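Local coordinates for protein F01G10.3, confirmed by transcript evidence (Caenorhabditis elegans, PDB 3K6J) that probably acts as an NAD-dependent (3S)-3-hydroxyacyl-CoA dehydrogenase, the zinc-containing dehydrogenase part of a multifunctional enzyme, at residues A[57-62]-A[80-85]; A[124-129]-A[153-158]. One frame throughout, in Å; residues are numbered along the deposited sequence.

Contact 1: residues A[57-62]-A[80-85]; sequences VAIIGG and TFLVVR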
loop_
_atom_site.group_PDB
_atom_site.type_symbol
_atom_site.label_atom_id
_atom_site.label_comp_id
_atom_site.label_asym_id
_atom_site.label_seq_id
_atom_site.Cartn_x
_atom_site.Cartn_y
_atom_site.Cartn_z
ATOM N N VAL A 57 -10.723 -0.672 -21.068
ATOM C CA VAL A 57 -10.704 0.169 -19.862
ATOM C C VAL A 57 -10.351 1.620 -20.208
ATOM O O VAL A 57 -9.712 1.867 -21.221
ATOM C CB VAL A 57 -9.717 -0.392 -18.809
ATOM C CG1 VAL A 57 -9.504 0.593 -17.665
ATOM C CG2 VAL A 57 -10.261 -1.721 -18.266
ATOM N N ALA A 58 -10.790 2.563 -19.376
ATOM C CA ALA A 58 -10.380 3.936 -19.507
ATOM C C ALA A 58 -9.992 4.467 -18.148
ATOM O O ALA A 58 -10.625 4.166 -17.150
ATOM C CB ALA A 58 -11.481 4.834 -20.169
ATOM N N ILE A 59 -8.905 5.211 -18.128
ATOM C CA ILE A 59 -8.395 5.829 -16.928
ATOM C C ILE A 59 -8.411 7.331 -17.232
ATOM O O ILE A 59 -7.768 7.787 -18.197
ATOM C CB ILE A 59 -6.945 5.393 -16.625
ATOM C CG1 ILE A 59 -6.806 3.848 -16.462
ATOM C CG2 ILE A 59 -6.399 6.189 -15.432
ATOM C CD1 ILE A 59 -7.440 3.255 -15.186
ATOM N N ILE A 60 -9.152 8.093 -16.430
ATOM C CA ILE A 60 -9.269 9.518 -16.696
ATOM C C ILE A 60 -8.342 10.276 -15.778
ATOM O O ILE A 60 -8.427 10.150 -14.539
ATOM C CB ILE A 60 -10.735 9.998 -16.570
ATOM C CG1 ILE A 60 -11.650 9.103 -17.409
ATOM C CG2 ILE A 60 -10.885 11.456 -17.037
ATOM C CD1 ILE A 60 -13.138 9.319 -17.114
ATOM N N GLY A 61 -7.424 11.031 -16.382
ATOM C CA GLY A 61 -6.435 11.797 -15.622
ATOM C C GLY A 61 -5.027 11.253 -15.799
ATOM O O GLY A 61 -4.791 10.049 -15.596
ATOM N N GLY A 62 -4.082 12.138 -16.151
ATOM C CA GLY A 62 -2.690 11.738 -16.410
ATOM C C GLY A 62 -1.657 12.045 -15.327
ATOM O O GLY A 62 -0.448 12.162 -15.605
ATOM N N THR A 80 -6.480 -0.022 -23.202
ATOM C CA THR A 80 -6.595 1.000 -22.169
ATOM C C THR A 80 -6.479 2.405 -22.754
ATOM O O THR A 80 -5.450 2.770 -23.330
ATOM C CB THR A 80 -5.486 0.794 -21.059
ATOM O OG1 THR A 80 -5.543 -0.551 -20.569
ATOM C CG2 THR A 80 -5.660 1.767 -19.890
ATOM N N PHE A 81 -7.523 3.205 -22.586
ATOM C CA PHE A 81 -7.442 4.608 -22.928
ATOM C C PHE A 81 -6.993 5.387 -21.717
ATOM O O PHE A 81 -7.512 5.209 -20.620
ATOM C CB PHE A 81 -8.796 5.127 -23.431
ATOM C CG PHE A 81 -9.299 4.405 -24.641
ATOM C CD1 PHE A 81 -8.951 4.844 -25.922
ATOM C CD2 PHE A 81 -10.102 3.256 -24.505
ATOM C CE1 PHE A 81 -9.406 4.157 -27.048
ATOM C CE2 PHE A 81 -10.569 2.582 -25.621
ATOM C CZ PHE A 81 -10.212 3.024 -26.899
ATOM N N LEU A 82 -6.009 6.244 -21.913
ATOM C CA LEU A 82 -5.608 7.152 -20.867
ATOM C C LEU A 82 -6.045 8.552 -21.317
ATOM O O LEU A 82 -5.487 9.136 -22.241
ATOM C CB LEU A 82 -4.105 7.017 -20.609
ATOM C CG LEU A 82 -3.475 7.896 -19.523
ATOM C CD1 LEU A 82 -4.178 7.751 -18.181
ATOM C CD2 LEU A 82 -1.983 7.559 -19.441
ATOM N N VAL A 83 -7.088 9.055 -20.669
ATOM C CA VAL A 83 -7.767 10.286 -21.086
ATOM C C VAL A 83 -7.245 11.450 -20.275
ATOM O O VAL A 83 -7.455 11.521 -19.066
ATOM C CB VAL A 83 -9.297 10.148 -20.935
ATOM C CG1 VAL A 83 -10.027 11.423 -21.405
ATOM C CG2 VAL A 83 -9.800 8.872 -21.667
ATOM N N VAL A 84 -6.542 12.354 -20.950
ATOM C CA VAL A 84 -5.789 13.407 -20.278
ATOM C C VAL A 84 -6.052 14.794 -20.917
ATOM O O VAL A 84 -6.522 14.873 -22.027
ATOM C CB VAL A 84 -4.282 13.092 -20.364
ATOM C CG1 VAL A 84 -3.974 11.715 -19.736
ATOM C CG2 VAL A 84 -3.798 13.130 -21.831
ATOM N N ARG A 85 -5.733 15.876 -20.211
ATOM C CA ARG A 85 -5.849 17.228 -20.791
ATOM C C ARG A 85 -4.783 17.502 -21.856
ATOM O O ARG A 85 -5.064 18.105 -22.891
ATOM C CB ARG A 85 -5.782 18.316 -19.723
ATOM C CG ARG A 85 -6.697 18.107 -18.529
ATOM C CD ARG A 85 -5.849 17.854 -17.332
ATOM N NE ARG A 85 -5.623 19.065 -16.565
ATOM C CZ ARG A 85 -4.916 19.107 -15.444
ATOM N NH1 ARG A 85 -4.361 18.001 -14.965
ATOM N NH2 ARG A 85 -4.768 20.256 -14.788
HETATM O O HOH W 1 -4.795 15.017 -17.002
#

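Contact 2: residues A[124-129]-A[153-158]; sequences DFHKLS and ENICKS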
loop_
_atom_site.group_PDB
_atom_site.type_symbol
_atom_site.label_atom_id
_atom_site.label_comp_id
_atom_site.label_asym_id
_atom_site.label_seq_id
_atom_site.Cartn_x
_atom_site.Cartn_y
_atom_site.Cartn_z
ATOM N N ASP A 124 -10.062 12.874 -25.955
ATOM C CA ASP A 124 -11.394 12.757 -26.546
ATOM C C ASP A 124 -12.251 11.663 -25.885
ATOM O O ASP A 124 -11.901 10.488 -25.928
ATOM C CB ASP A 124 -11.241 12.455 -28.048
ATOM C CG ASP A 124 -12.573 12.194 -28.753
ATOM O OD1 ASP A 124 -12.556 11.587 -29.843
ATOM O OD2 ASP A 124 -13.637 12.585 -28.241
ATOM N N PHE A 125 -13.398 12.052 -25.337
ATOM C CA PHE A 125 -14.317 11.120 -24.660
ATOM C C PHE A 125 -15.116 10.165 -25.556
ATOM O O PHE A 125 -15.457 9.054 -25.145
ATOM C CB PHE A 125 -15.280 11.897 -23.769
ATOM C CG PHE A 125 -14.629 12.473 -22.560
ATOM C CD1 PHE A 125 -13.803 13.584 -22.661
ATOM C CD2 PHE A 125 -14.814 11.884 -21.319
ATOM C CE1 PHE A 125 -13.185 14.110 -21.528
ATOM C CE2 PHE A 125 -14.195 12.402 -20.177
ATOM C CZ PHE A 125 -13.382 13.519 -20.281
ATOM N N HIS A 126 -15.425 10.594 -26.772
ATOM C CA HIS A 126 -16.242 9.788 -27.667
ATOM C C HIS A 126 -15.482 8.582 -28.201
ATOM O O HIS A 126 -15.923 7.926 -29.150
ATOM C CB HIS A 126 -16.817 10.661 -28.788
ATOM C CG HIS A 126 -17.864 11.616 -28.304
ATOM N ND1 HIS A 126 -19.176 11.569 -28.734
ATOM C CD2 HIS A 126 -17.806 12.608 -27.378
ATOM C CE1 HIS A 126 -19.873 12.505 -28.113
ATOM N NE2 HIS A 126 -19.068 13.146 -27.280
ATOM N N LYS A 127 -14.337 8.304 -27.571
ATOM C CA LYS A 127 -13.542 7.107 -27.848
ATOM C C LYS A 127 -13.927 6.001 -26.853
ATOM O O LYS A 127 -13.570 4.833 -27.049
ATOM C CB LYS A 127 -12.026 7.407 -27.738
ATOM C CG LYS A 127 -11.491 8.568 -28.606
ATOM C CD LYS A 127 -10.748 8.103 -29.864
ATOM C CE LYS A 127 -10.352 9.311 -30.740
ATOM N NZ LYS A 127 -9.562 8.954 -31.953
ATOM N N LEU A 128 -14.678 6.371 -25.811
ATOM C CA LEU A 128 -14.908 5.499 -24.659
ATOM C C LEU A 128 -16.190 4.667 -24.689
ATOM O O LEU A 128 -16.395 3.810 -23.823
ATOM C CB LEU A 128 -14.883 6.309 -23.361
ATOM C CG LEU A 128 -13.670 7.196 -23.076
ATOM C CD1 LEU A 128 -13.735 7.745 -21.654
ATOM C CD2 LEU A 128 -12.385 6.433 -23.304
ATOM N N SER A 129 -17.042 4.898 -25.675
ATOM C CA SER A 129 -18.403 4.369 -25.640
ATOM C C SER A 129 -18.495 2.836 -25.515
ATOM O O SER A 129 -19.504 2.323 -25.037
ATOM C CB SER A 129 -19.200 4.878 -26.853
ATOM O OG SER A 129 -18.711 4.289 -28.029
ATOM N N GLU A 153 -22.142 8.813 -18.074
ATOM C CA GLU A 153 -23.371 8.028 -18.087
ATOM C C GLU A 153 -24.035 8.108 -19.463
ATOM O O GLU A 153 -24.256 7.081 -20.126
ATOM C CB GLU A 153 -24.316 8.501 -16.984
ATOM C CG GLU A 153 -25.602 7.694 -16.882
ATOM C CD GLU A 153 -26.087 7.560 -15.467
ATOM O OE1 GLU A 153 -26.214 8.600 -14.777
ATOM O OE2 GLU A 153 -26.340 6.400 -15.040
ATOM N N ASN A 154 -24.296 9.329 -19.919
ATOM C CA ASN A 154 -24.952 9.519 -21.224
ATOM C C ASN A 154 -24.019 9.480 -22.408
ATOM O O ASN A 154 -24.263 10.158 -23.412
ATOM C CB ASN A 154 -25.867 10.770 -21.252
ATOM C CG ASN A 154 -25.532 11.779 -20.161
ATOM O OD1 ASN A 154 -26.214 11.860 -19.126
ATOM N ND2 ASN A 154 -24.464 12.540 -20.374
ATOM N N ILE A 155 -22.938 8.706 -22.295
ATOM C CA ILE A 155 -22.084 8.392 -23.452
ATOM C C ILE A 155 -21.543 6.949 -23.438
ATOM O O ILE A 155 -21.145 6.410 -24.470
ATOM C CB ILE A 155 -20.966 9.464 -23.694
ATOM C CG1 ILE A 155 -20.375 9.356 -25.119
ATOM C CG2 ILE A 155 -19.868 9.389 -22.626
ATOM C CD1 ILE A 155 -21.393 9.551 -26.306
ATOM N N CYS A 156 -21.561 6.323 -22.267
ATOM C CA CYS A 156 -21.105 4.931 -22.115
ATOM C C CYS A 156 -22.247 3.931 -22.072
ATOM O O CYS A 156 -23.369 4.278 -21.680
ATOM C CB CYS A 156 -20.275 4.785 -20.842
ATOM S SG CYS A 156 -18.781 5.778 -20.910
ATOM N N LYS A 157 -21.943 2.689 -22.444
ATOM C CA LYS A 157 -22.926 1.612 -22.443
ATOM C C LYS A 157 -23.385 1.328 -21.022
ATOM O O LYS A 157 -22.642 1.568 -20.063
ATOM C CB LYS A 157 -22.365 0.366 -23.125
ATOM C CG LYS A 157 -21.112 -0.227 -22.502
ATOM C CD LYS A 157 -20.487 -1.196 -23.473
ATOM C CE LYS A 157 -19.510 -2.103 -22.776
ATOM N NZ LYS A 157 -18.588 -2.766 -23.741
ATOM N N SER A 158 -24.620 0.846 -20.882
ATOM C CA SER A 158 -25.273 0.758 -19.565
ATOM C C SER A 158 -24.603 -0.225 -18.616
ATOM O O SER A 158 -24.871 -0.187 -17.412
ATOM C CB SER A 158 -26.743 0.371 -19.720
ATOM O OG SER A 158 -26.840 -0.878 -20.377
#

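Contact 1: residues A[57-62]-A[80-85]
V83 and I59, two of the residues most deeply engaged here, meet through the backbone: V83 N donates to I59 O at 2.9 Å, and V83 O accepts from G61 N at 2.7 Å. With F81 N to V57 O and I59 N to F81 O, these make an unbroken ladder of four bonds between parallel strands whose short axes lie 17° apart. The F81 N to V57 O rung departs most from a head-on approach, with F81 N tilted 21° from the carbonyl plane of V57. The same V57 O lies at the edge of the F81 ring, near its plane and 3.6 Å from F81 CD2.

Side chains then sort onto two faces. On one, I59 CG2 lies 3.9 Å from L82 CD1, the two side chains crossing obliquely; CG of L82 is anti to the backbone N (chi1 -180°), and its CD1 leans in to 3.5 Å from G61 O. V57 and T80 share this face. On the other, V83 CB packs loosely on I60 CG1, beside A58 and F81. Past the strands, V84 CG1 rests 3.6 Å from G62 CA, and a water accepts from G62 N.

This is the first parallel pair of a Rossmann beta-alpha-beta unit, with G61 in what looks like its dinucleotide-binding glycine-rich turn. Helix 64-75 makes the crossover and covers V57, I59 and T80; strand 133-136 flanks 56-60, and strand 119-122 flanks 79-83.

Contact 2: residues A[124-129]-A[153-158]
Chi1 of I155 is -163°, which sets CG1 anti to the backbone N, and chi2 of 60° then brings CD1 up to the imidazole of H126; the ring comes to meet it with CG beside its own backbone N (chi1 -70°). CD1 of I155 ends 3.8 Å from CE1 of H126 and nearly as close to ND1, while I155 CG1 lies over one face of the ring. The two side chains cross at about a right angle, an apolar branch laid against an aromatic surface at the protein surface.

Next to this pair the backbones come nearest at S129 and C156, whose CA atoms are 4.5 Å apart. S129 touches with its methylene, CB lying 3.4 Å from I155 O. The sulfur of C156 stands 4.2 Å from L128 O, a loose contact. The aliphatic part of K157 runs past S129 O, with CG at 3.9 Å, and carries its amino group on to a salt bridge with D132 and a hydrogen bond to N130 O. Van der Waals packing therefore joins the two loops, whereas the first is shaped from within: D124 OD2 takes the N-H of H126 from above the carboxylate plane, an Asx turn, and L128 N bonds to F125 O.

The contact ties the loop between strands 119-122 and 133-136 to the one between helix 142-153 and strand 161-164. Inward of the loops, F125 and L128 pack on L152 of that helix and on V83 of strand 79-83, and C156 reaches I134 of strand 133-136.

Overall arrangement
Both segments of contact 1 precede those of contact 2 in the chain, and the centres of the two contacts lie 13 Å apart within the NAD-binding domain. L128 joins them: its CD2 is 3.6 Å from A58 CB and also packs on F81, so the loop of contact 2 covers the face of the sheet that carries A58 and F81, the other face from I59 and L82. Contact 1 is a buried pair of neighbouring strands, whereas contact 2 lies at the surface, its centre about 31 Å from that of the chain. Together they illustrate how a Rossmann-type domain is built: a bonded strand pair at its core, and van der Waals packing of two surface loops, away from the zinc site.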